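Local coordinates for cellulose 1,4-beta-cellobiosidase (Thermobifida fusca, PDB 4JJJ), which probably cleaves cellulose from chain ends to release cellobiose, acting through the family 48 glycoside hydrolase module that makes up this chain, at residues S322-A334 and F417-V431. The protein carries 1 engineered substitution. Residues are numbered along the deposited sequence; the frame is centred on the assembly and turned at random. Where two conformers were deposited one is given.
With BGC (beta-D-glucopyranose), chain B.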
# COMPACT_ATOMS: atom_id res chain seq x y z
N SER A 322 10.67 1.34 6.39
CA SER A 322 9.40 2.07 6.56
C SER A 322 9.44 3.35 5.80
O SER A 322 10.49 4.02 5.71
CB SER A 322 9.05 2.32 8.04
OG SER A 322 8.93 1.12 8.80
N HIS A 323 8.30 3.68 5.15
CA HIS A 323 8.15 4.79 4.27
C HIS A 323 7.17 5.79 4.90
O HIS A 323 6.11 5.41 5.35
CB HIS A 323 7.63 4.24 2.93
CG HIS A 323 7.55 5.18 1.78
ND1 HIS A 323 6.82 6.37 1.78
CD2 HIS A 323 8.07 5.11 0.54
CE1 HIS A 323 6.85 6.93 0.60
NE2 HIS A 323 7.64 6.18 -0.18
N GLN A 324 7.47 7.07 4.83
CA GLN A 324 6.62 8.10 5.40
C GLN A 324 5.17 8.00 4.90
O GLN A 324 4.18 8.28 5.59
CB GLN A 324 7.14 9.51 5.07
CG GLN A 324 7.25 9.90 3.59
CD GLN A 324 6.04 10.56 3.02
OE1 GLN A 324 5.18 11.06 3.76
NE2 GLN A 324 5.92 10.57 1.68
N GLY A 325 5.02 7.66 3.65
CA GLY A 325 3.70 7.62 2.98
C GLY A 325 2.78 6.59 3.52
O GLY A 325 1.52 6.69 3.24
N TYR A 326 3.29 5.60 4.24
CA TYR A 326 2.50 4.53 4.86
C TYR A 326 2.01 4.89 6.25
O TYR A 326 1.13 4.28 6.78
CB TYR A 326 3.25 3.19 4.95
CG TYR A 326 3.35 2.44 3.64
CD1 TYR A 326 3.46 3.05 2.42
CD2 TYR A 326 3.46 1.05 3.72
CE1 TYR A 326 3.58 2.30 1.27
CE2 TYR A 326 3.53 0.27 2.58
CZ TYR A 326 3.59 0.88 1.39
OH TYR A 326 3.64 0.10 0.25
N GLN A 327 2.69 5.85 6.91
CA GLN A 327 2.37 6.02 8.31
C GLN A 327 0.96 6.54 8.50
O GLN A 327 0.46 7.27 7.64
CB GLN A 327 3.38 6.94 9.03
CG GLN A 327 4.87 6.58 8.76
CD GLN A 327 5.14 5.09 9.02
OE1 GLN A 327 5.58 4.38 8.05
NE2 GLN A 327 4.81 4.60 10.09
N ASN A 328 0.38 6.21 9.64
CA ASN A 328 -1.01 6.56 9.84
C ASN A 328 -1.21 6.90 11.28
O ASN A 328 -1.60 6.06 12.09
CB ASN A 328 -1.94 5.44 9.38
CG ASN A 328 -3.34 5.92 9.17
OD1 ASN A 328 -3.84 6.74 9.93
ND2 ASN A 328 -3.98 5.45 8.09
N VAL A 329 -0.95 8.18 11.54
CA VAL A 329 -0.99 8.61 12.92
C VAL A 329 -2.44 8.63 13.43
O VAL A 329 -2.66 8.60 14.67
CB VAL A 329 -0.33 9.96 13.07
CG1 VAL A 329 1.17 9.79 12.79
CG2 VAL A 329 -1.01 11.09 12.33
N LEU A 330 -3.40 8.72 12.53
CA LEU A 330 -4.82 8.69 12.93
C LEU A 330 -5.21 7.30 13.34
O LEU A 330 -5.78 7.13 14.43
CB LEU A 330 -5.68 9.22 11.75
CG LEU A 330 -7.17 9.47 11.93
CD1 LEU A 330 -7.92 8.18 12.30
CD2 LEU A 330 -7.43 10.53 13.00
N ALA A 331 -4.87 6.30 12.57
CA ALA A 331 -5.06 4.91 12.97
C ALA A 331 -4.34 4.60 14.30
O ALA A 331 -4.90 3.86 15.12
CB ALA A 331 -4.66 3.97 11.88
N ALA A 332 -3.10 5.09 14.45
CA ALA A 332 -2.33 4.83 15.68
C ALA A 332 -2.97 5.46 16.92
O ALA A 332 -3.07 4.82 17.98
CB ALA A 332 -0.90 5.21 15.53
N TYR A 333 -3.50 6.67 16.70
CA TYR A 333 -4.23 7.36 17.78
C TYR A 333 -5.43 6.50 18.11
O TYR A 333 -5.73 6.29 19.32
CB TYR A 333 -4.70 8.73 17.23
CG TYR A 333 -5.80 9.32 18.11
CD1 TYR A 333 -5.46 9.90 19.29
CD2 TYR A 333 -7.07 9.36 17.67
CE1 TYR A 333 -6.47 10.50 20.07
CE2 TYR A 333 -8.07 9.87 18.47
CZ TYR A 333 -7.71 10.40 19.64
OH TYR A 333 -8.72 10.99 20.45
N ALA A 334 -6.20 6.06 17.11
CA ALA A 334 -7.45 5.29 17.35
C ALA A 334 -7.15 4.02 18.11
O ALA A 334 -7.88 3.71 19.11
CB ALA A 334 -8.22 5.00 16.07
N PHE A 417 2.30 10.16 -2.04
CA PHE A 417 2.52 9.70 -0.69
C PHE A 417 2.55 10.84 0.30
O PHE A 417 2.24 10.69 1.47
CB PHE A 417 3.83 8.93 -0.64
CG PHE A 417 3.78 7.51 -1.08
CD1 PHE A 417 2.83 6.63 -0.57
CD2 PHE A 417 4.63 7.08 -2.05
CE1 PHE A 417 2.83 5.26 -0.96
CE2 PHE A 417 4.60 5.78 -2.45
CZ PHE A 417 3.72 4.88 -1.90
N GLN A 418 2.92 12.05 -0.17
CA GLN A 418 2.91 13.25 0.69
C GLN A 418 1.52 13.50 1.22
O GLN A 418 1.31 13.64 2.44
CB GLN A 418 3.30 14.52 -0.02
CG GLN A 418 4.74 14.59 -0.55
CD GLN A 418 5.73 14.55 0.53
OE1 GLN A 418 5.69 15.40 1.50
NE2 GLN A 418 6.66 13.59 0.46
N VAL A 419 0.51 13.47 0.32
CA VAL A 419 -0.90 13.74 0.70
C VAL A 419 -1.52 12.57 1.39
O VAL A 419 -2.38 12.77 2.29
CB VAL A 419 -1.68 14.32 -0.46
CG1 VAL A 419 -1.23 15.74 -0.77
CG2 VAL A 419 -1.64 13.48 -1.71
N TRP A 420 -1.21 11.37 1.04
CA TRP A 420 -1.79 10.22 1.76
C TRP A 420 -1.39 10.27 3.25
O TRP A 420 -2.24 10.11 4.17
CB TRP A 420 -1.45 8.94 1.13
CG TRP A 420 -2.23 8.56 -0.06
CD1 TRP A 420 -3.34 9.14 -0.53
CD2 TRP A 420 -2.03 7.37 -0.85
NE1 TRP A 420 -3.80 8.44 -1.61
CE2 TRP A 420 -3.04 7.33 -1.80
CE3 TRP A 420 -1.08 6.35 -0.80
CZ2 TRP A 420 -3.17 6.30 -2.71
CZ3 TRP A 420 -1.19 5.29 -1.71
CH2 TRP A 420 -2.22 5.27 -2.64
N ASN A 421 -0.09 10.53 3.51
CA ASN A 421 0.36 10.68 4.90
C ASN A 421 -0.19 11.93 5.55
O ASN A 421 -0.82 11.89 6.63
CB ASN A 421 1.87 10.65 4.96
CG ASN A 421 2.38 11.22 6.24
OD1 ASN A 421 1.94 10.83 7.27
ND2 ASN A 421 3.50 11.95 6.16
N MET A 422 -0.06 13.04 4.86
CA MET A 422 -0.39 14.32 5.42
C MET A 422 -1.84 14.44 5.76
O MET A 422 -2.17 15.05 6.75
CB MET A 422 0.07 15.55 4.62
CG MET A 422 0.32 16.80 5.46
SD MET A 422 1.45 16.64 6.86
CE MET A 422 2.94 16.03 6.07
N GLU A 423 -2.70 13.86 4.92
CA GLU A 423 -4.18 13.89 5.24
C GLU A 423 -4.47 13.23 6.61
O GLU A 423 -5.29 13.75 7.36
CB GLU A 423 -4.99 13.17 4.19
CG GLU A 423 -6.48 13.48 4.31
CD GLU A 423 -7.32 12.71 3.34
OE1 GLU A 423 -6.97 12.73 2.14
OE2 GLU A 423 -8.30 12.16 3.82
N ARG A 424 -3.71 12.20 6.93
CA ARG A 424 -3.95 11.51 8.17
C ARG A 424 -3.43 12.40 9.35
O ARG A 424 -4.06 12.46 10.40
CB ARG A 424 -3.22 10.18 8.19
CG ARG A 424 -3.66 9.19 7.08
CD ARG A 424 -2.51 8.27 6.75
NE ARG A 424 -2.86 7.44 5.62
CZ ARG A 424 -2.01 6.84 4.79
NH1 ARG A 424 -0.75 6.94 5.01
NH2 ARG A 424 -2.48 6.22 3.68
N VAL A 425 -2.28 13.07 9.10
CA VAL A 425 -1.74 14.04 10.08
C VAL A 425 -2.75 15.17 10.29
O VAL A 425 -2.97 15.59 11.43
CB VAL A 425 -0.36 14.56 9.61
CG1 VAL A 425 0.20 15.58 10.60
CG2 VAL A 425 0.58 13.36 9.45
N ALA A 426 -3.33 15.70 9.19
CA ALA A 426 -4.32 16.73 9.30
C ALA A 426 -5.55 16.25 10.00
O ALA A 426 -6.20 17.06 10.74
CB ALA A 426 -4.63 17.31 7.91
N GLN A 427 -5.96 15.01 9.74
CA GLN A 427 -7.14 14.48 10.41
C GLN A 427 -6.87 14.41 11.96
O GLN A 427 -7.74 14.79 12.73
CB GLN A 427 -7.53 13.13 9.93
CG GLN A 427 -8.23 13.11 8.57
CD GLN A 427 -8.82 11.72 8.27
OE1 GLN A 427 -8.65 10.74 8.94
NE2 GLN A 427 -9.49 11.69 7.17
N LEU A 428 -5.71 13.93 12.35
CA LEU A 428 -5.36 13.93 13.77
C LEU A 428 -5.46 15.32 14.35
O LEU A 428 -6.03 15.52 15.46
CB LEU A 428 -3.97 13.33 13.96
CG LEU A 428 -3.48 13.36 15.38
CD1 LEU A 428 -4.34 12.35 16.21
CD2 LEU A 428 -1.99 12.98 15.42
N TYR A 429 -4.84 16.28 13.67
CA TYR A 429 -4.84 17.66 14.10
C TYR A 429 -6.28 18.19 14.25
O TYR A 429 -6.64 18.75 15.26
CB TYR A 429 -4.05 18.51 13.09
CG TYR A 429 -3.99 19.95 13.39
CD1 TYR A 429 -3.57 20.45 14.62
CD2 TYR A 429 -4.42 20.83 12.45
CE1 TYR A 429 -3.58 21.80 14.86
CE2 TYR A 429 -4.44 22.21 12.67
CZ TYR A 429 -4.02 22.68 13.88
OH TYR A 429 -3.96 24.10 14.07
N TYR A 430 -7.16 17.85 13.28
CA TYR A 430 -8.57 18.17 13.40
C TYR A 430 -9.17 17.58 14.66
O TYR A 430 -9.93 18.29 15.39
CB TYR A 430 -9.28 17.75 12.14
CG TYR A 430 -10.78 17.74 12.23
CD1 TYR A 430 -11.48 18.91 12.52
CD2 TYR A 430 -11.47 16.58 12.00
CE1 TYR A 430 -12.87 18.87 12.63
CE2 TYR A 430 -12.89 16.55 12.07
CZ TYR A 430 -13.57 17.71 12.41
OH TYR A 430 -14.99 17.62 12.42
N VAL A 431 -8.94 16.30 14.90
CA VAL A 431 -9.58 15.59 16.03
C VAL A 431 -9.11 16.13 17.36
O VAL A 431 -10.00 16.45 18.23
CB VAL A 431 -9.39 14.11 15.91
CG1 VAL A 431 -9.91 13.41 17.14
CG2 VAL A 431 -10.08 13.59 14.60
C2 BGC B . -1.38 3.27 -7.63
C3 BGC B . -1.65 2.82 -6.19
C4 BGC B . -0.31 2.76 -5.39
C5 BGC B . 0.54 4.05 -5.58
C6 BGC B . 1.90 3.88 -4.94
C1 BGC B . -0.58 4.56 -7.67
O2 BGC B . -2.62 3.51 -8.28
O3 BGC B . -2.30 1.53 -6.26
O4 BGC B . -0.63 2.55 -4.00
O5 BGC B . 0.65 4.30 -6.98
O6 BGC B . 2.58 2.77 -5.49
O HOH W 1 3.67 13.23 4.01
O HOH W 2 0.19 9.62 9.15
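In the (α/α)6 barrel of this family 48 module, the turn leading from strand 321-323 into helix 329-337 packs on helix 416-432 beside the cellulose-binding cleft, and Arg424 and Phe417 carry the contact. The Arg424 chain runs extended from CG to NE and brings NH1 between two backbone carbonyls: NH1 lies 2.9 Å from Gly325 O and 2.9 Å from Gln327 O, both near the guanidinium edge and both bonds moderately bent, with N-H...O angles of 147° and 143°. The amide of Asn328 lies nearly parallel to the guanidinium, planes 18° apart, while Asn328 OD1 caps the next helix through Ala331 N. With an alanine here in place of Arg424, the two carbonyls would probably lose this shared donor and the turn be held less firmly to the helix. The Arg424 side chain also approaches that of Asn224, the engineered residue at the predicted nucleophile position.

Nearer the sugar, His323 turns an edge to the Phe417 face, with ring centroids 4.4 Å apart. His323 ND1 accepts from Gly325 N in the ring plane and NE2 bonds to Ser411 O, so both nitrogens hold the imidazole's rotation. Phe417 CZ then reaches glucose C6 at 3.7 Å, and Trp420 CH2 meets glucose O4 at its ring edge.

Asn421 ND2 bonds weakly to Gln324 OE1; one water donates to Gln324 OE1 and Gln418 O, and another donates to Asn421 OD1 and weakly to Gln327 O while accepting from Val329 N. Farther along, Val329 CG2 touches Leu428 CD2 at 3.8 Å. Helix 416-432 thus supplies Phe417 and Trp420 from its N-terminal end to the glycan pocket, consistent with an (α/α)6 glycoside hydrolase whose active site lies at one end of the barrel.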